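Local coordinates for protein Exo-alpha-sialidase (Clostridium perfringens, PDB 2V72) that binds galactose as the family 32 carbohydrate-binding module of a large sialidase toxin, probably helping the enzyme attach to host glycans, at residues Ile122-Ile127 and Ala134-Leu139; Ser30-Gly35 and Gln53-Asn58; Met40-Trp45 and Thr71-Gly76; Gly100-Asn105 and Lys109-Asp114. All coordinates share one frame; numbering follows the deposited sequence.

Interaction 1. Residues Ile122-Ile127 and Ala134-Leu139; sequences IKITAI and ASIAEL. With CA (calcium ion), chain B.
In the hydrophobic core of the beta-sandwich, Ile124 and Ala126 of strand 121-129 face Ile136 and Leu139 of the opposing strand 135-142 and Ala134 just before it, and no hydrogen bond joins the two segments. Ile124 and Leu139 reach toward each other tip to tip, CG1 of Ile124 lying 3.7 Å from CD1 of Leu139. With CG1 of Ile124 placed beside the backbone N (chi1 -43°), the CG2 methyl is left for a second neighbour and lies 4.3 Å from CD1 of Ile136. Farther along, the two chains draw together at two small residues: CB of Ala126 sits 3.5 Å from CB of Ala134, and their CA atoms are 6.2 Å apart, against 9.8 Å between the CA atoms of Ile124 and Ile136. Ala137 and Glu138 form a classic beta bulge facing Thr71. The extra residue breaks the strand's alternation and lets both Ile136 and Leu139 point inward, while Ala137 O (2.3 Å) and Glu138 OE2 (2.4 Å) bind the calcium ion on the outer side. The second oxygen of Glu138, OE1, is hydrogen-bonded to Gln13. Aliphatic sheet-on-sheet packing backed by a calcium site is consistent with the F5/8 type C (discoidin-like) fold.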
loop_
_atom_site.group_PDB
_atom_site.type_symbol
_atom_site.label_atom_id
_atom_site.label_comp_id
_atom_site.label_asym_id
_atom_site.label_seq_id
_atom_site.Cartn_x
_atom_site.Cartn_y
_atom_site.Cartn_z
ATOM N N ILE A 122 1.294 -8.389 2.291
ATOM C CA ILE A 122 0.579 -7.299 2.967
ATOM C C ILE A 122 -0.491 -6.713 2.059
ATOM O O ILE A 122 -0.293 -6.589 0.852
ATOM C CB ILE A 122 1.536 -6.163 3.395
ATOM C CG1 ILE A 122 2.665 -6.713 4.268
ATOM C CG2 ILE A 122 0.781 -5.074 4.161
ATOM C CD1 ILE A 122 3.850 -5.804 4.344
ATOM N N LYS A 123 -1.618 -6.343 2.648
ATOM C CA LYS A 123 -2.729 -5.790 1.897
ATOM C C LYS A 123 -3.145 -4.447 2.478
ATOM O O LYS A 123 -3.541 -4.356 3.644
ATOM C CB LYS A 123 -3.908 -6.762 1.934
ATOM C CG LYS A 123 -5.030 -6.471 0.958
ATOM C CD LYS A 123 -6.246 -7.292 1.341
ATOM C CE LYS A 123 -7.168 -7.527 0.164
ATOM N NZ LYS A 123 -8.323 -8.399 0.557
ATOM N N ILE A 124 -3.047 -3.405 1.663
ATOM C CA ILE A 124 -3.538 -2.086 2.049
ATOM C C ILE A 124 -4.904 -1.860 1.421
ATOM O O ILE A 124 -5.034 -1.830 0.194
ATOM C CB ILE A 124 -2.585 -0.937 1.613
ATOM C CG1 ILE A 124 -1.108 -1.281 1.877
ATOM C CG2 ILE A 124 -3.016 0.399 2.252
ATOM C CD1 ILE A 124 -0.782 -1.698 3.315
ATOM N N THR A 125 -5.910 -1.701 2.274
ATOM C CA THR A 125 -7.276 -1.454 1.844
ATOM C C THR A 125 -7.625 0.008 2.068
ATOM O O THR A 125 -7.472 0.533 3.171
ATOM C CB THR A 125 -8.287 -2.373 2.585
ATOM O OG1 THR A 125 -7.997 -3.743 2.279
ATOM C CG2 THR A 125 -9.732 -2.059 2.183
ATOM N N ALA A 126 -8.075 0.660 0.995
ATOM C CA ALA A 126 -8.523 2.042 1.050
ATOM C C ALA A 126 -10.037 2.091 1.231
ATOM O O ALA A 126 -10.790 1.800 0.302
ATOM C CB ALA A 126 -8.109 2.772 -0.203
ATOM N N ILE A 127 -10.473 2.445 2.437
ATOM C CA ILE A 127 -11.903 2.565 2.750
ATOM C C ILE A 127 -12.448 3.895 2.236
ATOM O O ILE A 127 -13.544 3.951 1.672
ATOM C CB ILE A 127 -12.168 2.442 4.269
ATOM C CG1 ILE A 127 -11.625 1.111 4.805
ATOM C CG2 ILE A 127 -13.664 2.595 4.576
ATOM C CD1 ILE A 127 -11.483 1.062 6.321
ATOM N N ALA A 134 -8.155 5.705 -4.833
ATOM C CA ALA A 134 -7.026 5.308 -4.011
ATOM C C ALA A 134 -5.790 5.344 -4.898
ATOM O O ALA A 134 -5.817 4.813 -6.020
ATOM C CB ALA A 134 -7.239 3.902 -3.450
ATOM N N SER A 135 -4.732 5.986 -4.406
ATOM C CA SER A 135 -3.436 6.008 -5.072
ATOM C C SER A 135 -2.287 5.837 -4.076
ATOM O O SER A 135 -2.380 6.272 -2.921
ATOM C CB SER A 135 -3.249 7.283 -5.907
ATOM O OG SER A 135 -3.405 8.471 -5.145
ATOM N N ILE A 136 -1.233 5.161 -4.531
ATOM C CA ILE A 136 0.010 4.984 -3.794
ATOM C C ILE A 136 1.123 5.026 -4.836
ATOM O O ILE A 136 1.140 4.220 -5.769
ATOM C CB ILE A 136 0.069 3.624 -3.016
ATOM C CG1 ILE A 136 -0.909 3.611 -1.833
ATOM C CG2 ILE A 136 1.490 3.344 -2.511
ATOM C CD1 ILE A 136 -1.087 2.240 -1.177
ATOM N N ALA A 137 2.041 5.976 -4.688
ATOM C CA ALA A 137 3.152 6.109 -5.627
ATOM C C ALA A 137 4.296 5.158 -5.284
ATOM O O ALA A 137 4.940 4.617 -6.184
ATOM C CB ALA A 137 3.637 7.571 -5.705
ATOM N N GLU A 138 4.536 4.953 -3.989
ATOM C CA GLU A 138 5.554 4.006 -3.517
ATOM C C GLU A 138 5.160 3.314 -2.210
ATOM O O GLU A 138 4.563 3.926 -1.324
ATOM C CB GLU A 138 6.917 4.684 -3.339
ATOM C CG GLU A 138 7.742 4.831 -4.599
ATOM C CD GLU A 138 8.046 3.511 -5.256
ATOM O OE1 GLU A 138 8.739 2.667 -4.643
ATOM O OE2 GLU A 138 7.593 3.320 -6.401
ATOM N N LEU A 139 5.500 2.032 -2.113
ATOM C CA LEU A 139 5.273 1.254 -0.913
ATOM C C LEU A 139 6.541 0.494 -0.556
ATOM O O LEU A 139 7.080 -0.260 -1.373
ATOM C CB LEU A 139 4.095 0.289 -1.088
ATOM C CG LEU A 139 3.683 -0.374 0.228
ATOM C CD1 LEU A 139 2.179 -0.397 0.391
ATOM C CD2 LEU A 139 4.293 -1.768 0.391
HETATM CA CA CA B . 6.165 4.228 -8.116
#

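Interaction 2. Residues Ser30-Gly35 and Gln53-Asn58; sequences SSAIDG and QSLSVN. With CA (calcium ion), chain B.
Leu55 leans from strand 53-59 toward Ala32, and its atoms can be followed into the core one by one. CB lies against the indole of Trp41, 3.9 Å from its CZ3. At CG the side chain swings away from the backbone N (chi1 165°), which carries the branches off the strand toward the calcium-binding turn. One of them, CD2, makes the contact: it stands 3.8 Å from CB of Ala32 and 3.9 Å from CD1 of Ile136, so a single methyl wedges between the turn and the facing sheet. Two residues on, Val57 repeats the approach from the same side of the strand, its CG1 methyl 4.2 Å from CG2 of Ile33. Strand 53-59 belongs to one sheet of the F5/8 type C beta-sandwich, and the 3-10 turn that includes Ser30, Ser31 and Ala32 is laid against that sheet's inner face and tightened by a hydrogen bond from Ile33 N to Ser30 O. On the far side of this turn the chemistry changes from apolar contact to metal coordination. Ser31 O and Asp34 OD1 each bind the calcium ion at 2.3 Å, whereas Asp34 OD2 stays 3.8 Å from the metal, a one-oxygen grip. Asn36, Thr39, Ala137 and Glu138 complete the site, and Ala32 pairs through its backbone with Leu139, tying the turn to the bulged strand.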
loop_
_atom_site.group_PDB
_atom_site.type_symbol
_atom_site.label_atom_id
_atom_site.label_comp_id
_atom_site.label_asym_id
_atom_site.label_seq_id
_atom_site.Cartn_x
_atom_site.Cartn_y
_atom_site.Cartn_z
ATOM N N SER A 30 1.890 -2.620 -9.923
ATOM C CA SER A 30 3.343 -2.755 -9.989
ATOM C C SER A 30 4.076 -1.417 -9.898
ATOM O O SER A 30 5.251 -1.357 -9.517
ATOM C CB SER A 30 3.740 -3.464 -11.284
ATOM O OG SER A 30 3.362 -2.706 -12.426
ATOM N N SER A 31 3.376 -0.348 -10.253
ATOM C CA SER A 31 3.937 0.984 -10.194
ATOM C C SER A 31 4.027 1.513 -8.769
ATOM O O SER A 31 4.644 2.543 -8.538
ATOM C CB SER A 31 3.135 1.932 -11.083
ATOM O OG SER A 31 3.486 1.721 -12.436
ATOM N N ALA A 32 3.416 0.802 -7.821
ATOM C CA ALA A 32 3.527 1.129 -6.400
ATOM C C ALA A 32 4.852 0.652 -5.805
ATOM O O ALA A 32 5.256 1.115 -4.737
ATOM C CB ALA A 32 2.359 0.544 -5.628
ATOM N N ILE A 33 5.536 -0.250 -6.513
ATOM C CA ILE A 33 6.752 -0.892 -6.002
ATOM C C ILE A 33 7.937 -0.852 -6.979
ATOM O O ILE A 33 8.736 -1.789 -7.036
ATOM C CB ILE A 33 6.475 -2.364 -5.542
ATOM C CG1 ILE A 33 5.787 -3.183 -6.653
ATOM C CG2 ILE A 33 5.629 -2.371 -4.260
ATOM C CD1 ILE A 33 5.896 -4.695 -6.485
ATOM N N ASP A 34 8.062 0.241 -7.726
ATOM C CA ASP A 34 9.106 0.353 -8.758
ATOM C C ASP A 34 10.218 1.342 -8.405
ATOM O O ASP A 34 11.076 1.644 -9.235
ATOM C CB ASP A 34 8.493 0.693 -10.131
ATOM C CG ASP A 34 7.787 2.050 -10.157
ATOM O OD1 ASP A 34 7.561 2.663 -9.085
ATOM O OD2 ASP A 34 7.441 2.509 -11.271
ATOM N N GLY A 35 10.184 1.856 -7.180
ATOM C CA GLY A 35 11.232 2.751 -6.686
ATOM C C GLY A 35 11.214 4.140 -7.289
ATOM O O GLY A 35 12.176 4.893 -7.135
ATOM N N GLN A 53 -11.247 -0.444 -2.125
ATOM C CA GLN A 53 -10.406 -1.189 -3.055
ATOM C C GLN A 53 -9.075 -1.366 -2.340
ATOM O O GLN A 53 -8.789 -0.635 -1.389
ATOM C CB GLN A 53 -10.220 -0.437 -4.383
ATOM C CG GLN A 53 -11.508 -0.181 -5.176
ATOM C CD GLN A 53 -12.150 -1.453 -5.737
ATOM O OE1 GLN A 53 -11.461 -2.414 -6.098
ATOM N NE2 GLN A 53 -13.476 -1.453 -5.815
ATOM N N SER A 54 -8.264 -2.321 -2.789
ATOM C CA SER A 54 -7.052 -2.678 -2.065
ATOM C C SER A 54 -5.869 -2.959 -2.978
ATOM O O SER A 54 -6.043 -3.218 -4.165
ATOM C CB SER A 54 -7.313 -3.897 -1.180
ATOM O OG SER A 54 -7.587 -5.035 -1.972
ATOM N N LEU A 55 -4.670 -2.892 -2.399
ATOM C CA LEU A 55 -3.433 -3.246 -3.079
ATOM C C LEU A 55 -2.750 -4.312 -2.239
ATOM O O LEU A 55 -2.498 -4.103 -1.051
ATOM C CB LEU A 55 -2.523 -2.022 -3.236
ATOM C CG LEU A 55 -1.044 -2.217 -3.615
ATOM C CD1 LEU A 55 -0.867 -2.527 -5.089
ATOM C CD2 LEU A 55 -0.208 -0.995 -3.229
ATOM N N SER A 56 -2.484 -5.466 -2.844
ATOM C CA SER A 56 -1.779 -6.532 -2.151
ATOM C C SER A 56 -0.370 -6.573 -2.678
ATOM O O SER A 56 -0.149 -6.497 -3.891
ATOM C CB SER A 56 -2.456 -7.892 -2.357
ATOM O OG SER A 56 -3.788 -7.874 -1.887
ATOM N N VAL A 57 0.580 -6.669 -1.757
ATOM C CA VAL A 57 1.979 -6.773 -2.101
ATOM C C VAL A 57 2.549 -8.039 -1.466
ATOM O O VAL A 57 2.612 -8.165 -0.233
ATOM C CB VAL A 57 2.775 -5.521 -1.631
ATOM C CG1 VAL A 57 4.242 -5.645 -2.010
ATOM C CG2 VAL A 57 2.178 -4.251 -2.225
ATOM N N ASN A 58 2.940 -8.980 -2.318
ATOM C CA ASN A 58 3.614 -10.189 -1.871
ATOM C C ASN A 58 5.079 -9.884 -1.653
ATOM O O ASN A 58 5.702 -9.194 -2.460
ATOM C CB ASN A 58 3.442 -11.318 -2.884
ATOM C CG ASN A 58 3.925 -12.643 -2.354
ATOM O OD1 ASN A 58 5.114 -12.960 -2.425
ATOM N ND2 ASN A 58 2.997 -13.436 -1.815
HETATM CA CA CA B . 6.165 4.228 -8.116
#

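Interaction 3. Residues Met40-Trp45 and Thr71-Gly76; sequences MWHTKW and TPRTSG. With GAL (beta-D-galactopyranose), chain C.
Arg73 carries this contact for 71-76, meeting Met40 and His42 beside the bound galactose. Before it, Thr71 bonds through its backbone to the bulge at Ala137 and Glu138, and Pro72 leads the chain out of strand 62-71. From Arg73, CB touches CE of Met40 at 3.7 Å, and the same methyl lies over one face of the guanidinium. NH1 comes to the edge of the His42 ring, 3.4 Å from CD2, with the ring and guanidinium planes at 89°. Both terminal nitrogens of Arg73 grip one hydroxyl of the sugar: NH1 donates to O3 at 2.8 Å and NH2 at 2.9 Å, with a weak bond from NH2 to O2. Farther on, Ser75 O accepts the N-H of Arg73 NE at 2.6 Å, nearly straight at 163° and in the guanidinium plane, which fixes the rotation of the group. Across the pocket, His42 ND1 donates to Thr43 O, while NE2 lies 2.7 Å from galactose O4. Trp45 lays one indole face under C3 to C6 of the sugar. Asn78 and Phe133 complete the pocket. Two nitrogens on O3, the close approach of His42 NE2 to the axial O4 and an apolar sugar face on tryptophan are consistent with recognition of galactose.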
loop_
_atom_site.group_PDB
_atom_site.type_symbol
_atom_site.label_atom_id
_atom_site.label_comp_id
_atom_site.label_asym_id
_atom_site.label_seq_id
_atom_site.Cartn_x
_atom_site.Cartn_y
_atom_site.Cartn_z
ATOM N N MET A 40 2.560 5.826 -9.991
ATOM C CA MET A 40 1.683 5.383 -8.906
ATOM C C MET A 40 0.762 4.224 -9.281
ATOM O O MET A 40 0.482 4.003 -10.466
ATOM C CB MET A 40 0.822 6.550 -8.430
ATOM C CG MET A 40 -0.188 7.042 -9.448
ATOM S SD MET A 40 -0.997 8.535 -8.873
ATOM C CE MET A 40 0.148 9.767 -9.503
ATOM N N TRP A 41 0.297 3.501 -8.261
ATOM C CA TRP A 41 -0.898 2.684 -8.380
ATOM C C TRP A 41 -2.079 3.610 -8.137
ATOM O O TRP A 41 -2.039 4.459 -7.249
ATOM C CB TRP A 41 -0.923 1.528 -7.359
ATOM C CG TRP A 41 -2.302 0.934 -7.209
ATOM C CD1 TRP A 41 -3.002 0.243 -8.163
ATOM C CD2 TRP A 41 -3.166 1.013 -6.059
ATOM N NE1 TRP A 41 -4.238 -0.114 -7.679
ATOM C CE2 TRP A 41 -4.367 0.337 -6.392
ATOM C CE3 TRP A 41 -3.039 1.574 -4.779
ATOM C CZ2 TRP A 41 -5.433 0.210 -5.496
ATOM C CZ3 TRP A 41 -4.094 1.449 -3.891
ATOM C CH2 TRP A 41 -5.283 0.767 -4.253
ATOM N N HIS A 42 -3.130 3.452 -8.933
ATOM C CA HIS A 42 -4.303 4.296 -8.814
ATOM C C HIS A 42 -5.477 3.464 -9.313
ATOM O O HIS A 42 -5.349 2.733 -10.308
ATOM C CB HIS A 42 -4.100 5.551 -9.671
ATOM C CG HIS A 42 -5.066 6.666 -9.400
ATOM N ND1 HIS A 42 -6.429 6.523 -9.524
ATOM C CD2 HIS A 42 -4.854 7.966 -9.081
ATOM C CE1 HIS A 42 -7.019 7.677 -9.265
ATOM N NE2 HIS A 42 -6.084 8.570 -8.994
ATOM N N THR A 43 -6.605 3.554 -8.612
ATOM C CA THR A 43 -7.820 2.873 -9.043
ATOM C C THR A 43 -8.294 3.509 -10.352
ATOM O O THR A 43 -7.775 4.556 -10.748
ATOM C CB THR A 43 -8.910 2.905 -7.956
ATOM O OG1 THR A 43 -9.229 4.261 -7.624
ATOM C CG2 THR A 43 -8.432 2.159 -6.687
ATOM N N LYS A 44 -9.250 2.886 -11.041
ATOM C CA LYS A 44 -9.594 3.382 -12.376
ATOM C C LYS A 44 -10.267 4.741 -12.381
ATOM O O LYS A 44 -11.233 4.989 -11.656
ATOM C CB LYS A 44 -10.325 2.352 -13.255
ATOM C CG LYS A 44 -11.551 1.707 -12.683
ATOM C CD LYS A 44 -12.105 0.647 -13.674
ATOM C CE LYS A 44 -11.055 -0.398 -14.056
ATOM N NZ LYS A 44 -11.588 -1.435 -14.999
ATOM N N TRP A 45 -9.706 5.618 -13.203
ATOM C CA TRP A 45 -10.044 7.037 -13.234
ATOM C C TRP A 45 -11.528 7.333 -13.448
ATOM O O TRP A 45 -12.018 8.361 -12.983
ATOM C CB TRP A 45 -9.232 7.723 -14.321
ATOM C CG TRP A 45 -7.731 7.740 -14.110
ATOM C CD1 TRP A 45 -7.009 7.111 -13.118
ATOM C CD2 TRP A 45 -6.771 8.404 -14.940
ATOM N NE1 TRP A 45 -5.664 7.351 -13.290
ATOM C CE2 TRP A 45 -5.491 8.141 -14.398
ATOM C CE3 TRP A 45 -6.870 9.197 -16.087
ATOM C CZ2 TRP A 45 -4.315 8.656 -14.966
ATOM C CZ3 TRP A 45 -5.701 9.706 -16.652
ATOM C CH2 TRP A 45 -4.440 9.433 -16.092
ATOM N N THR A 71 3.945 6.056 0.480
ATOM C CA THR A 71 4.215 7.321 -0.204
ATOM C C THR A 71 3.053 7.705 -1.131
ATOM O O THR A 71 2.784 7.014 -2.117
ATOM C CB THR A 71 5.508 7.224 -1.033
ATOM O OG1 THR A 71 6.566 6.707 -0.214
ATOM C CG2 THR A 71 5.906 8.587 -1.612
ATOM N N PRO A 72 2.357 8.813 -0.812
ATOM C CA PRO A 72 1.307 9.318 -1.684
ATOM C C PRO A 72 1.854 9.851 -3.005
ATOM O O PRO A 72 3.072 9.975 -3.181
ATOM C CB PRO A 72 0.693 10.468 -0.867
ATOM C CG PRO A 72 1.149 10.255 0.521
ATOM C CD PRO A 72 2.495 9.643 0.398
ATOM N N ARG A 73 0.949 10.169 -3.922
ATOM C CA ARG A 73 1.307 10.797 -5.187
ATOM C C ARG A 73 2.062 12.111 -4.985
ATOM O O ARG A 73 1.688 12.952 -4.170
ATOM C CB ARG A 73 0.070 11.007 -6.059
ATOM C CG ARG A 73 -1.013 11.884 -5.454
ATOM C CD ARG A 73 -2.276 11.833 -6.290
ATOM N NE ARG A 73 -2.050 12.311 -7.650
ATOM C CZ ARG A 73 -2.800 11.994 -8.702
ATOM N NH1 ARG A 73 -3.842 11.173 -8.578
ATOM N NH2 ARG A 73 -2.496 12.488 -9.889
ATOM N N THR A 74 3.137 12.257 -5.748
ATOM C CA THR A 74 4.064 13.376 -5.647
ATOM C C THR A 74 3.406 14.701 -6.094
ATOM O O THR A 74 3.874 15.787 -5.759
ATOM C CB THR A 74 5.352 13.035 -6.458
ATOM O OG1 THR A 74 6.516 13.508 -5.771
ATOM C CG2 THR A 74 5.302 13.595 -7.868
ATOM N N SER A 75 2.293 14.582 -6.814
ATOM C CA SER A 75 1.556 15.712 -7.369
ATOM C C SER A 75 0.080 15.316 -7.508
ATOM O O SER A 75 -0.231 14.140 -7.711
ATOM C CB SER A 75 2.149 16.089 -8.726
ATOM O OG SER A 75 1.310 16.977 -9.429
ATOM N N GLY A 76 -0.821 16.290 -7.394
ATOM C CA GLY A 76 -2.261 16.024 -7.386
ATOM C C GLY A 76 -2.716 15.500 -6.036
ATOM O O GLY A 76 -1.888 15.138 -5.200
HETATM C C1 GAL C . -6.496 13.182 -13.045
HETATM C C2 GAL C . -5.269 12.695 -12.279
HETATM C C3 GAL C . -5.190 11.164 -12.285
HETATM C C4 GAL C . -6.526 10.512 -11.922
HETATM C C5 GAL C . -7.678 11.127 -12.704
HETATM C C6 GAL C . -9.012 10.563 -12.222
HETATM O O1 GAL C . -6.629 14.564 -12.838
HETATM O O2 GAL C . -4.097 13.267 -12.823
HETATM O O3 GAL C . -4.222 10.747 -11.351
HETATM O O4 GAL C . -6.779 10.669 -10.542
HETATM O O5 GAL C . -7.668 12.544 -12.564
HETATM O O6 GAL C . -10.020 10.853 -13.166
#

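Interaction 4. Residues Gly100-Asn105 and Lys109-Asp114; sequences GTWEEN and KTVTFD
Lys109 lies over one face of the Trp102 indole, and this pairing makes up most of the contact. Its CB sits 3.7 Å from the centroid of the five-membered ring and 15° off the normal, a CH-pi interaction, while CD follows the same face to within 3.6 Å of Trp102 CG. The indole edge is used as well: CG2 of Val111 approaches near the ring plane, 4.1 Å from CZ2, the two side chains crossing at about a right angle. Past the ring, the lysine chain bends at chi2 (-90°) and again at its last two torsions, which turns the amino group into the loop. There NZ donates to Asn105 O at 2.9 Å, from well above the carbonyl plane, and weakly to Asn105 OD1 at 3.4 Å; a further weak bond goes to Leu107 O. The stronger partner of OD1 is Leu107 N, so the amide oxygen braces the turn as well as receiving the lysine. In the next shell, Tyr84 stacks on Trp102, and Ile70 and Ile81 pack against the indole. Backbone bonds from Trp102 to Thr82 and from Lys109 to Ile70 fix the two ends of the connection in place. The short link carries the chain from strand 93-101 of one sheet to strand 109-113 of the other, a sheet-to-sheet crossing of the kind that builds a beta-sandwich.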
loop_
_atom_site.group_PDB
_atom_site.type_symbol
_atom_site.label_atom_id
_atom_site.label_comp_id
_atom_site.label_asym_id
_atom_site.label_seq_id
_atom_site.Cartn_x
_atom_site.Cartn_y
_atom_site.Cartn_z
ATOM N N GLY A 100 -6.801 2.784 10.674
ATOM C CA GLY A 100 -6.951 4.143 11.167
ATOM C C GLY A 100 -7.328 5.155 10.104
ATOM O O GLY A 100 -8.000 4.834 9.119
ATOM N N THR A 101 -6.882 6.385 10.323
ATOM C CA THR A 101 -7.146 7.509 9.443
ATOM C C THR A 101 -5.834 8.201 9.076
ATOM O O THR A 101 -4.932 8.318 9.908
ATOM C CB THR A 101 -8.188 8.482 10.086
ATOM O OG1 THR A 101 -9.397 8.468 9.317
ATOM C CG2 THR A 101 -7.682 9.917 10.171
ATOM N N TRP A 102 -5.722 8.619 7.819
ATOM C CA TRP A 102 -4.594 9.418 7.364
ATOM C C TRP A 102 -5.048 10.810 6.933
ATOM O O TRP A 102 -6.155 10.979 6.412
ATOM C CB TRP A 102 -3.863 8.735 6.205
ATOM C CG TRP A 102 -2.991 7.579 6.601
ATOM C CD1 TRP A 102 -2.289 7.431 7.771
ATOM C CD2 TRP A 102 -2.690 6.425 5.804
ATOM N NE1 TRP A 102 -1.588 6.247 7.758
ATOM C CE2 TRP A 102 -1.816 5.608 6.567
ATOM C CE3 TRP A 102 -3.082 5.993 4.528
ATOM C CZ2 TRP A 102 -1.329 4.381 6.093
ATOM C CZ3 TRP A 102 -2.596 4.775 4.054
ATOM C CH2 TRP A 102 -1.729 3.981 4.840
ATOM N N GLU A 103 -4.175 11.795 7.146
ATOM C CA GLU A 103 -4.400 13.179 6.730
ATOM C C GLU A 103 -4.438 13.325 5.210
ATOM O O GLU A 103 -3.879 12.499 4.487
ATOM C CB GLU A 103 -3.286 14.078 7.280
ATOM C CG GLU A 103 -3.618 14.843 8.547
ATOM C CD GLU A 103 -2.503 15.799 8.935
ATOM O OE1 GLU A 103 -1.526 15.338 9.568
ATOM O OE2 GLU A 103 -2.593 17.008 8.598
ATOM N N GLU A 104 -5.075 14.400 4.746
ATOM C CA GLU A 104 -5.121 14.764 3.334
ATOM C C GLU A 104 -3.928 15.588 2.860
ATOM O O GLU A 104 -4.048 16.795 2.610
ATOM C CB GLU A 104 -6.388 15.549 3.047
ATOM C CG GLU A 104 -7.561 14.706 2.634
ATOM C CD GLU A 104 -8.708 15.561 2.176
ATOM O OE1 GLU A 104 -8.526 16.314 1.189
ATOM O OE2 GLU A 104 -9.781 15.482 2.807
ATOM N N ASN A 105 -2.784 14.932 2.717
ATOM C CA ASN A 105 -1.588 15.578 2.207
ATOM C C ASN A 105 -0.682 14.542 1.565
ATOM O O ASN A 105 -0.976 13.351 1.618
ATOM C CB ASN A 105 -0.863 16.365 3.321
ATOM C CG ASN A 105 -0.455 15.488 4.498
ATOM O OD1 ASN A 105 0.190 14.457 4.327
ATOM N ND2 ASN A 105 -0.826 15.909 5.703
ATOM N N LYS A 109 3.238 8.330 4.806
ATOM C CA LYS A 109 2.519 7.830 5.967
ATOM C C LYS A 109 3.225 6.567 6.421
ATOM O O LYS A 109 3.408 5.636 5.636
ATOM C CB LYS A 109 1.052 7.551 5.612
ATOM C CG LYS A 109 0.381 8.653 4.776
ATOM C CD LYS A 109 -0.278 9.726 5.644
ATOM C CE LYS A 109 -0.204 11.147 5.020
ATOM N NZ LYS A 109 -0.609 11.263 3.581
ATOM N N THR A 110 3.652 6.551 7.681
ATOM C CA THR A 110 4.315 5.381 8.250
ATOM C C THR A 110 3.402 4.593 9.188
ATOM O O THR A 110 2.520 5.150 9.854
ATOM C CB THR A 110 5.628 5.735 9.005
ATOM O OG1 THR A 110 5.368 6.760 9.970
ATOM C CG2 THR A 110 6.717 6.199 8.038
ATOM N N VAL A 111 3.620 3.284 9.208
ATOM C CA VAL A 111 2.964 2.383 10.142
ATOM C C VAL A 111 4.061 1.521 10.752
ATOM O O VAL A 111 4.808 0.844 10.039
ATOM C CB VAL A 111 1.885 1.506 9.445
ATOM C CG1 VAL A 111 1.400 0.402 10.376
ATOM C CG2 VAL A 111 0.710 2.366 8.986
ATOM N N THR A 112 4.170 1.568 12.073
ATOM C CA THR A 112 5.225 0.830 12.759
ATOM C C THR A 112 4.644 -0.232 13.689
ATOM O O THR A 112 3.619 -0.021 14.340
ATOM C CB THR A 112 6.202 1.782 13.489
ATOM O OG1 THR A 112 6.793 2.674 12.530
ATOM C CG2 THR A 112 7.324 1.000 14.196
ATOM N N PHE A 113 5.301 -1.385 13.715
ATOM C CA PHE A 113 4.924 -2.472 14.600
ATOM C C PHE A 113 6.013 -2.670 15.652
ATOM O O PHE A 113 7.086 -3.217 15.354
ATOM C CB PHE A 113 4.682 -3.760 13.800
ATOM C CG PHE A 113 3.678 -3.609 12.688
ATOM C CD1 PHE A 113 4.099 -3.461 11.372
ATOM C CD2 PHE A 113 2.314 -3.609 12.957
ATOM C CE1 PHE A 113 3.178 -3.322 10.338
ATOM C CE2 PHE A 113 1.387 -3.464 11.930
ATOM C CZ PHE A 113 1.820 -3.326 10.624
ATOM N N ASP A 114 5.733 -2.204 16.872
ATOM C CA ASP A 114 6.638 -2.361 18.023
ATOM C C ASP A 114 7.086 -3.817 18.178
ATOM O O ASP A 114 8.281 -4.093 18.322
ATOM C CB ASP A 114 5.973 -1.865 19.315
ATOM C CG ASP A 114 5.722 -0.352 19.321
ATOM O OD1 ASP A 114 6.467 0.404 18.649
ATOM O OD2 ASP A 114 4.778 0.084 20.022
#

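Overall arrangement
Interactions 1 and 2 lie in the core and are purely apolar between their segments, yet each holds two residues of the same calcium site, where Glu138 OE2 and Asp34 OD1 meet at the metal. Strands 121-129 and 53-59 are neighbours in one sheet, so the two contacts share that side of the sandwich. Interaction 3 extends the other sheet toward the sugar: Trp41 pairs with Ile136 and Thr71 with Glu138, linking pocket and metal site through strand 135-142, and its chemistry turns polar around the ligand. Interaction 4 is a surface contact, about 17 Å between centres from both 2 and 3, though Pro72 touches Lys109; it mixes CH-pi packing with an amino-group bond and binds no ligand.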